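Local atomic coordinates of probable acrylyl-CoA reductase AcuI (Escherichia coli, PDB entry 1O89), a protein that probably catalyses the NADPH-dependent reduction of acrylyl-CoA to propanoyl-CoA and works as a homodimer. Residues A[185-199]-A[208-222]. Residues are numbered along the deposited sequence; the frame is centred on the assembly and turned at random.
Sequences VALLHKLGYQVVAVS and LKSLGASRVLPRDEF
Val196 to Val198 pair in parallel with Arg215 to Leu217 at one edge of the six-stranded parallel sheet of the Rossmann-type NADP(+)-binding domain. The two strands and helix 205-211 form a right-handed beta-alpha-beta unit. Backbone bonds join the strands. Ala197 N donates to Arg215 O at 3.0 Å, and Leu217 N returns a bond to Ala197 O. Ser199 N then reaches Leu217 O at 3.1 Å. At the start, Ser214 N binds Val195 O, where the chain turns a corner.

On one face of the sheet Val196 carries the packing. With CG1 anti to the backbone N (chi1 176°), that methyl is turned to Leu217 CG at 3.7 Å and CG2 is left to touch Arg215 NE. The guanidinium is held by a salt bridge to Glu170. With an alanine here both methyls go, which is likely to open a gap beside Leu217 and leave Arg215 NE without its apolar neighbour. Further along, Val198 CG2 reaches Phe222 CE1 at 3.6 Å.

The other face meets Leu208 of helix 205-211. Ala197 CB touches Ala213 CB at 3.8 Å and Leu208 CD1 at 3.9 Å, and the same leucine methyl touches Ser199 CB. Between the two helices, Val185 CG1 meets Leu211 CB at 3.8 Å, the side chains crossing at about a right angle.

Ser199 and Arg219 both belong to the NADP(+) site. Ser199 OG is hydrogen-bonded to Thr204 OG1 and to Arg201 O.

At the end of helix 205-211, a CB on Gly212 would clash with His189 CG. Lacking one, Gly212 lays its CA over one face of the His189 ring, 3.7 Å from the centroid, in a CH-pi contact.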
ATOM      1  N   VAL A 185       2.677  -0.852  20.308  1.00 51.07           N
ATOM      2  CA  VAL A 185       1.905  -1.795  21.105  1.00 53.23           C
ATOM      3  C   VAL A 185       1.032  -1.036  22.106  1.00 54.65           C
ATOM      4  O   VAL A 185      -0.160  -1.317  22.216  1.00 55.56           O
ATOM      5  CB  VAL A 185       2.800  -2.814  21.842  1.00 55.46           C
ATOM      6  CG1 VAL A 185       1.994  -3.599  22.897  1.00 58.27           C
ATOM      7  CG2 VAL A 185       3.453  -3.782  20.859  1.00 55.44           C
ATOM      8  N   ALA A 186       1.627  -0.081  22.828  1.00 55.03           N
ATOM      9  CA  ALA A 186       0.893   0.736  23.797  1.00 56.12           C
ATOM     10  C   ALA A 186      -0.173   1.624  23.138  1.00 54.80           C
ATOM     11  O   ALA A 186      -1.283   1.700  23.618  1.00 56.09           O
ATOM     12  CB  ALA A 186       1.861   1.579  24.636  1.00 56.94           C
ATOM     13  N   LEU A 187       0.142   2.264  22.021  1.00 52.82           N
ATOM     14  CA  LEU A 187      -0.848   3.088  21.325  1.00 51.57           C
ATOM     15  C   LEU A 187      -2.053   2.269  20.902  1.00 51.69           C
ATOM     16  O   LEU A 187      -3.179   2.653  21.176  1.00 52.00           O
ATOM     17  CB  LEU A 187      -0.239   3.760  20.097  1.00 49.45           C
ATOM     18  CG  LEU A 187       0.686   4.938  20.433  1.00 49.97           C
ATOM     19  CD1 LEU A 187       1.462   5.338  19.195  1.00 47.87           C
ATOM     20  CD2 LEU A 187      -0.115   6.125  21.001  1.00 49.86           C
ATOM     21  N   LEU A 188      -1.801   1.138  20.245  1.00 51.07           N
ATOM     22  CA  LEU A 188      -2.859   0.247  19.761  1.00 51.80           C
ATOM     23  C   LEU A 188      -3.705  -0.314  20.901  1.00 54.49           C
ATOM     24  O   LEU A 188      -4.925  -0.318  20.842  1.00 55.52           O
ATOM     25  CB  LEU A 188      -2.259  -0.918  18.961  1.00 50.87           C
ATOM     26  CG  LEU A 188      -1.651  -0.575  17.607  1.00 48.28           C
ATOM     27  CD1 LEU A 188      -0.916  -1.769  17.064  1.00 48.80           C
ATOM     28  CD2 LEU A 188      -2.727  -0.141  16.627  1.00 46.82           C
ATOM     29  N   HIS A 189      -3.040  -0.803  21.933  1.00 56.58           N
ATOM     30  CA  HIS A 189      -3.718  -1.289  23.133  1.00 59.59           C
ATOM     31  C   HIS A 189      -4.597  -0.222  23.786  1.00 60.70           C
ATOM     32  O   HIS A 189      -5.711  -0.500  24.175  1.00 62.38           O
ATOM     33  CB  HIS A 189      -2.697  -1.766  24.162  1.00 61.37           C
ATOM     34  CG  HIS A 189      -3.316  -2.200  25.451  1.00 64.65           C
ATOM     35  ND1 HIS A 189      -3.293  -1.420  26.584  1.00 66.57           N
ATOM     36  CD2 HIS A 189      -4.009  -3.316  25.770  1.00 66.99           C
ATOM     37  CE1 HIS A 189      -3.919  -2.052  27.561  1.00 71.53           C
ATOM     38  NE2 HIS A 189      -4.371  -3.203  27.090  1.00 72.67           N
ATOM     39  N   LYS A 190      -4.081   0.994  23.920  1.00 60.03           N
ATOM     40  CA  LYS A 190      -4.880   2.092  24.447  1.00 61.50           C
ATOM     41  C   LYS A 190      -6.112   2.327  23.580  1.00 60.97           C
ATOM     42  O   LYS A 190      -7.196   2.573  24.094  1.00 63.10           O
ATOM     43  CB  LYS A 190      -4.052   3.378  24.537  1.00 60.38           C
ATOM     44  CG  LYS A 190      -4.795   4.543  25.210  1.00 63.07           C
ATOM     45  CD  LYS A 190      -5.537   5.412  24.170  1.00 62.65           C
ATOM     46  CE  LYS A 190      -6.355   6.533  24.818  1.00 65.32           C
ATOM     47  NZ  LYS A 190      -7.044   7.365  23.790  1.00 64.05           N
ATOM     48  N   LEU A 191      -5.942   2.251  22.264  1.00 58.62           N
ATOM     49  CA  LEU A 191      -7.035   2.528  21.323  1.00 58.43           C
ATOM     50  C   LEU A 191      -8.040   1.380  21.179  1.00 59.64           C
ATOM     51  O   LEU A 191      -9.014   1.509  20.454  1.00 60.28           O
ATOM     52  CB  LEU A 191      -6.461   2.921  19.950  1.00 55.66           C
ATOM     53  CG  LEU A 191      -5.780   4.299  19.955  1.00 55.33           C
ATOM     54  CD1 LEU A 191      -4.846   4.443  18.780  1.00 52.73           C
ATOM     55  CD2 LEU A 191      -6.797   5.436  19.983  1.00 57.79           C
ATOM     56  N   GLY A 192      -7.808   0.255  21.851  1.00 61.09           N
ATOM     57  CA  GLY A 192      -8.790  -0.821  21.909  1.00 62.81           C
ATOM     58  C   GLY A 192      -8.483  -2.041  21.061  1.00 61.73           C
ATOM     59  O   GLY A 192      -9.248  -2.992  21.067  1.00 64.04           O
ATOM     60  N   TYR A 193      -7.373  -2.026  20.337  1.00 59.11           N
ATOM     61  CA  TYR A 193      -6.997  -3.141  19.472  1.00 58.04           C
ATOM     62  C   TYR A 193      -6.429  -4.315  20.280  1.00 60.02           C
ATOM     63  O   TYR A 193      -5.872  -4.141  21.360  1.00 60.45           O
ATOM     64  CB  TYR A 193      -5.954  -2.696  18.432  1.00 55.03           C
ATOM     65  CG  TYR A 193      -6.424  -1.671  17.410  1.00 53.80           C
ATOM     66  CD1 TYR A 193      -6.372  -0.306  17.684  1.00 52.82           C
ATOM     67  CD2 TYR A 193      -6.897  -2.066  16.158  1.00 53.70           C
ATOM     68  CE1 TYR A 193      -6.787   0.636  16.764  1.00 52.23           C
ATOM     69  CE2 TYR A 193      -7.318  -1.120  15.219  1.00 53.19           C
ATOM     70  CZ  TYR A 193      -7.261   0.227  15.532  1.00 52.68           C
ATOM     71  OH  TYR A 193      -7.670   1.163  14.618  1.00 50.91           O
ATOM     72  N   GLN A 194      -6.597  -5.516  19.741  1.00 60.92           N
ATOM     73  CA  GLN A 194      -5.987  -6.727  20.275  1.00 62.98           C
ATOM     74  C   GLN A 194      -4.644  -6.886  19.573  1.00 60.62           C
ATOM     75  O   GLN A 194      -4.598  -7.052  18.351  1.00 58.51           O
ATOM     76  CB  GLN A 194      -6.880  -7.940  19.992  1.00 65.55           C
ATOM     77  CG  GLN A 194      -6.307  -9.256  20.486  1.00 69.49           C
ATOM     78  CD  GLN A 194      -7.369 -10.230  20.969  1.00 73.83           C
ATOM     79  OE1 GLN A 194      -8.510 -10.201  20.514  1.00 76.30           O
ATOM     80  NE2 GLN A 194      -6.988 -11.099  21.881  1.00 77.00           N
ATOM     81  N   VAL A 195      -3.556  -6.817  20.332  1.00 60.39           N
ATOM     82  CA  VAL A 195      -2.225  -6.758  19.749  1.00 58.75           C
ATOM     83  C   VAL A 195      -1.455  -8.056  19.938  1.00 60.88           C
ATOM     84  O   VAL A 195      -1.501  -8.664  20.997  1.00 63.69           O
ATOM     85  CB  VAL A 195      -1.414  -5.607  20.357  1.00 57.95           C
ATOM     86  CG1 VAL A 195      -0.125  -5.383  19.563  1.00 56.71           C
ATOM     87  CG2 VAL A 195      -2.262  -4.333  20.412  1.00 56.79           C
ATOM     88  N   VAL A 196      -0.771  -8.482  18.883  1.00 59.98           N
ATOM     89  CA  VAL A 196       0.177  -9.581  18.945  1.00 62.16           C
ATOM     90  C   VAL A 196       1.543  -8.994  18.626  1.00 61.25           C
ATOM     91  O   VAL A 196       1.761  -8.495  17.522  1.00 58.51           O
ATOM     92  CB  VAL A 196      -0.154 -10.697  17.926  1.00 62.68           C
ATOM     93  CG1 VAL A 196       0.929 -11.787  17.944  1.00 64.94           C
ATOM     94  CG2 VAL A 196      -1.527 -11.287  18.208  1.00 63.77           C
ATOM     95  N   ALA A 197       2.441  -9.034  19.607  1.00 63.36           N
ATOM     96  CA  ALA A 197       3.813  -8.597  19.441  1.00 63.30           C
ATOM     97  C   ALA A 197       4.683  -9.740  18.929  1.00 66.11           C
ATOM     98  O   ALA A 197       4.607 -10.865  19.431  1.00 69.42           O
ATOM     99  CB  ALA A 197       4.354  -8.089  20.751  1.00 64.53           C
ATOM    100  N   VAL A 198       5.518  -9.441  17.941  1.00 65.35           N
ATOM    101  CA  VAL A 198       6.504 -10.382  17.434  1.00 68.12           C
ATOM    102  C   VAL A 198       7.883  -9.892  17.861  1.00 69.76           C
ATOM    103  O   VAL A 198       8.316  -8.829  17.439  1.00 67.45           O
ATOM    104  CB  VAL A 198       6.448 -10.474  15.891  1.00 66.15           C
ATOM    105  CG1 VAL A 198       7.596 -11.322  15.350  1.00 68.16           C
ATOM    106  CG2 VAL A 198       5.097 -11.019  15.425  1.00 65.38           C
ATOM    107  N   SER A 199       8.569 -10.669  18.693  1.00 74.61           N
ATOM    108  CA  SER A 199       9.923 -10.337  19.138  1.00 77.24           C
ATOM    109  C   SER A 199      10.902 -11.492  18.918  1.00 82.04           C
ATOM    110  O   SER A 199      10.563 -12.657  19.160  1.00 84.99           O
ATOM    111  CB  SER A 199       9.905  -9.987  20.622  1.00 78.72           C
ATOM    112  OG  SER A 199      11.224  -9.878  21.126  1.00 80.85           O
ATOM    113  N   LEU A 208       6.518  -7.007  27.055  1.00 83.01           N
ATOM    114  CA  LEU A 208       5.593  -6.728  25.963  1.00 79.08           C
ATOM    115  C   LEU A 208       4.124  -6.900  26.362  1.00 79.23           C
ATOM    116  O   LEU A 208       3.273  -6.138  25.911  1.00 76.37           O
ATOM    117  CB  LEU A 208       5.927  -7.614  24.757  1.00 78.55           C
ATOM    118  CG  LEU A 208       7.268  -7.291  24.084  1.00 77.47           C
ATOM    119  CD1 LEU A 208       7.581  -8.310  23.007  1.00 77.76           C
ATOM    120  CD2 LEU A 208       7.260  -5.883  23.500  1.00 73.40           C
ATOM    121  N   LYS A 209       3.835  -7.889  27.205  1.00 82.66           N
ATOM    122  CA  LYS A 209       2.485  -8.079  27.756  1.00 83.77           C
ATOM    123  C   LYS A 209       2.081  -6.944  28.717  1.00 83.24           C
ATOM    124  O   LYS A 209       0.917  -6.564  28.782  1.00 82.38           O
ATOM    125  CB  LYS A 209       2.377  -9.447  28.446  1.00 88.45           C
ATOM    126  CG  LYS A 209       0.937  -9.928  28.679  1.00 90.70           C
ATOM    127  CD  LYS A 209       0.756 -11.425  28.393  1.00 94.06           C
ATOM    128  CE  LYS A 209      -0.722 -11.806  28.269  1.00 94.80           C
ATOM    129  NZ  LYS A 209      -0.996 -13.198  28.746  1.00100.09           N
ATOM    130  N   SER A 210       3.053  -6.393  29.439  1.00 83.84           N
ATOM    131  CA  SER A 210       2.829  -5.212  30.285  1.00 83.51           C
ATOM    132  C   SER A 210       2.353  -4.021  29.458  1.00 79.43           C
ATOM    133  O   SER A 210       1.527  -3.234  29.917  1.00 79.74           O
ATOM    134  CB  SER A 210       4.108  -4.813  31.032  1.00 84.88           C
ATOM    135  OG  SER A 210       5.082  -5.837  30.974  1.00 86.96           O
ATOM    136  N   LEU A 211       2.880  -3.902  28.242  1.00 76.14           N
ATOM    137  CA  LEU A 211       2.553  -2.793  27.343  1.00 72.21           C
ATOM    138  C   LEU A 211       1.174  -2.917  26.715  1.00 70.98           C
ATOM    139  O   LEU A 211       0.551  -1.908  26.382  1.00 69.21           O
ATOM    140  CB  LEU A 211       3.603  -2.682  26.237  1.00 69.73           C
ATOM    141  CG  LEU A 211       5.002  -2.271  26.695  1.00 70.45           C
ATOM    142  CD1 LEU A 211       5.945  -2.220  25.498  1.00 68.47           C
ATOM    143  CD2 LEU A 211       4.967  -0.932  27.432  1.00 69.82           C
ATOM    144  N   GLY A 212       0.708  -4.150  26.547  1.00 72.19           N
ATOM    145  CA  GLY A 212      -0.632  -4.401  26.049  1.00 71.72           C
ATOM    146  C   GLY A 212      -0.787  -5.517  25.028  1.00 71.35           C
ATOM    147  O   GLY A 212      -1.866  -5.677  24.469  1.00 70.96           O
ATOM    148  N   ALA A 213       0.269  -6.279  24.769  1.00 71.78           N
ATOM    149  CA  ALA A 213       0.193  -7.393  23.832  1.00 71.91           C
ATOM    150  C   ALA A 213      -0.540  -8.557  24.487  1.00 75.35           C
ATOM    151  O   ALA A 213      -0.223  -8.927  25.619  1.00 78.39           O
ATOM    152  CB  ALA A 213       1.590  -7.819  23.406  1.00 71.96           C
ATOM    153  N   SER A 214      -1.530  -9.115  23.792  1.00 74.96           N
ATOM    154  CA  SER A 214      -2.242 -10.305  24.283  1.00 78.53           C
ATOM    155  C   SER A 214      -1.430 -11.583  24.092  1.00 80.45           C
ATOM    156  O   SER A 214      -1.577 -12.526  24.862  1.00 84.05           O
ATOM    157  CB  SER A 214      -3.593 -10.469  23.594  1.00 77.89           C
ATOM    158  OG  SER A 214      -4.349  -9.278  23.671  1.00 77.31           O
ATOM    159  N   ARG A 215      -0.604 -11.630  23.048  1.00 78.14           N
ATOM    160  CA  ARG A 215       0.312 -12.758  22.858  1.00 80.38           C
ATOM    161  C   ARG A 215       1.595 -12.333  22.155  1.00 78.18           C
ATOM    162  O   ARG A 215       1.643 -11.301  21.478  1.00 74.80           O
ATOM    163  CB  ARG A 215      -0.359 -13.924  22.105  1.00 81.66           C
ATOM    164  CG  ARG A 215      -1.681 -13.580  21.423  1.00 79.53           C
ATOM    165  CD  ARG A 215      -2.362 -14.757  20.750  1.00 80.89           C
ATOM    166  NE  ARG A 215      -2.524 -14.561  19.309  1.00 76.71           N
ATOM    167  CZ  ARG A 215      -1.895 -15.258  18.360  1.00 77.80           C
ATOM    168  NH1 ARG A 215      -1.028 -16.221  18.663  1.00 82.27           N
ATOM    169  NH2 ARG A 215      -2.135 -14.995  17.081  1.00 74.83           N
ATOM    170  N   VAL A 216       2.632 -13.143  22.331  1.00 80.67           N
ATOM    171  CA  VAL A 216       3.949 -12.860  21.784  1.00 79.71           C
ATOM    172  C   VAL A 216       4.496 -14.056  21.000  1.00 81.89           C
ATOM    173  O   VAL A 216       4.654 -15.147  21.545  1.00 86.32           O
ATOM    174  CB  VAL A 216       4.944 -12.487  22.896  1.00 81.52           C
ATOM    175  CG1 VAL A 216       6.331 -12.177  22.301  1.00 80.74           C
ATOM    176  CG2 VAL A 216       4.411 -11.312  23.744  1.00 79.68           C
ATOM    177  N   LEU A 217       4.795 -13.832  19.723  1.00 79.29           N
ATOM    178  CA  LEU A 217       5.354 -14.848  18.844  1.00 81.09           C
ATOM    179  C   LEU A 217       6.857 -14.620  18.614  1.00 81.80           C
ATOM    180  O   LEU A 217       7.315 -13.478  18.624  1.00 79.55           O
ATOM    181  CB  LEU A 217       4.604 -14.807  17.508  1.00 78.13           C
ATOM    182  CG  LEU A 217       3.074 -14.811  17.615  1.00 76.72           C
ATOM    183  CD1 LEU A 217       2.434 -14.773  16.249  1.00 74.73           C
ATOM    184  CD2 LEU A 217       2.595 -16.024  18.400  1.00 82.44           C
ATOM    185  N   PRO A 218       7.628 -15.690  18.406  1.00 85.37           N
ATOM    186  CA  PRO A 218       9.039 -15.546  18.019  1.00 86.34           C
ATOM    187  C   PRO A 218       9.228 -15.092  16.562  1.00 83.43           C
ATOM    188  O   PRO A 218       8.419 -15.432  15.694  1.00 82.13           O
ATOM    189  CB  PRO A 218       9.617 -16.956  18.236  1.00 91.82           C
ATOM    190  CG  PRO A 218       8.453 -17.886  18.158  1.00 92.79           C
ATOM    191  CD  PRO A 218       7.231 -17.102  18.544  1.00 89.38           C
ATOM    192  N   ARG A 219      10.292 -14.330  16.308  1.00 82.68           N
ATOM    193  CA  ARG A 219      10.598 -13.842  14.960  1.00 80.50           C
ATOM    194  C   ARG A 219      10.967 -14.977  14.004  1.00 82.86           C
ATOM    195  O   ARG A 219      10.858 -14.812  12.785  1.00 80.60           O
ATOM    196  CB  ARG A 219      11.741 -12.816  14.997  1.00 80.22           C
ATOM    197  CG  ARG A 219      11.879 -11.945  13.719  1.00 77.68           C
ATOM    198  CD  ARG A 219      13.329 -11.776  13.229  1.00 81.55           C
ATOM    199  NE  ARG A 219      13.691 -12.717  12.160  1.00 84.51           N
ATOM    200  CZ  ARG A 219      14.481 -13.800  12.285  1.00 89.46           C
ATOM    201  NH1 ARG A 219      15.026 -14.149  13.450  1.00 93.20           N
ATOM    202  NH2 ARG A 219      14.724 -14.555  11.218  1.00 91.01           N
ATOM    203  N   ASP A 220      11.401 -16.110  14.564  1.00 87.13           N
ATOM    204  CA  ASP A 220      11.811 -17.282  13.784  1.00 90.67           C
ATOM    205  C   ASP A 220      10.672 -17.902  12.973  1.00 89.78           C
ATOM    206  O   ASP A 220      10.923 -18.529  11.940  1.00 91.15           O
ATOM    207  CB  ASP A 220      12.431 -18.350  14.703  1.00 96.11           C
ATOM    208  CG  ASP A 220      13.749 -17.900  15.314  1.00 98.43           C
ATOM    209  OD1 ASP A 220      14.230 -16.807  14.942  1.00 96.86           O
ATOM    210  OD2 ASP A 220      14.379 -18.560  16.175  1.00103.35           O
ATOM    211  N   GLU A 221       9.432 -17.725  13.439  1.00 87.81           N
ATOM    212  CA  GLU A 221       8.244 -18.238  12.750  1.00 86.90           C
ATOM    213  C   GLU A 221       7.841 -17.353  11.571  1.00 82.48           C
ATOM    214  O   GLU A 221       6.999 -17.742  10.765  1.00 81.81           O
ATOM    215  CB  GLU A 221       7.055 -18.338  13.714  1.00 86.85           C
ATOM    216  CG  GLU A 221       7.129 -19.468  14.731  1.00 92.12           C
ATOM    217  CD  GLU A 221       6.051 -19.377  15.805  1.00 92.44           C
ATOM    218  OE1 GLU A 221       5.158 -18.505  15.688  1.00 89.33           O
ATOM    219  OE2 GLU A 221       6.098 -20.176  16.770  1.00 95.67           O
ATOM    220  N   PHE A 222       8.430 -16.165  11.486  1.00 79.81           N
ATOM    221  CA  PHE A 222       8.135 -15.211  10.423  1.00 76.06           C
ATOM    222  C   PHE A 222       9.277 -15.158   9.412  1.00 76.99           C
ATOM    223  O   PHE A 222       9.937 -14.133   9.252  1.00 75.08           O
ATOM    224  CB  PHE A 222       7.867 -13.829  11.032  1.00 72.70           C
ATOM    225  CG  PHE A 222       6.580 -13.757  11.794  1.00 71.54           C
ATOM    226  CD1 PHE A 222       6.505 -14.226  13.093  1.00 74.28           C
ATOM    227  CD2 PHE A 222       5.438 -13.247  11.199  1.00 69.62           C
ATOM    228  CE1 PHE A 222       5.317 -14.180  13.794  1.00 74.15           C
ATOM    229  CE2 PHE A 222       4.243 -13.184  11.893  1.00 69.39           C
ATOM    230  CZ  PHE A 222       4.179 -13.655  13.193  1.00 72.19           C
TER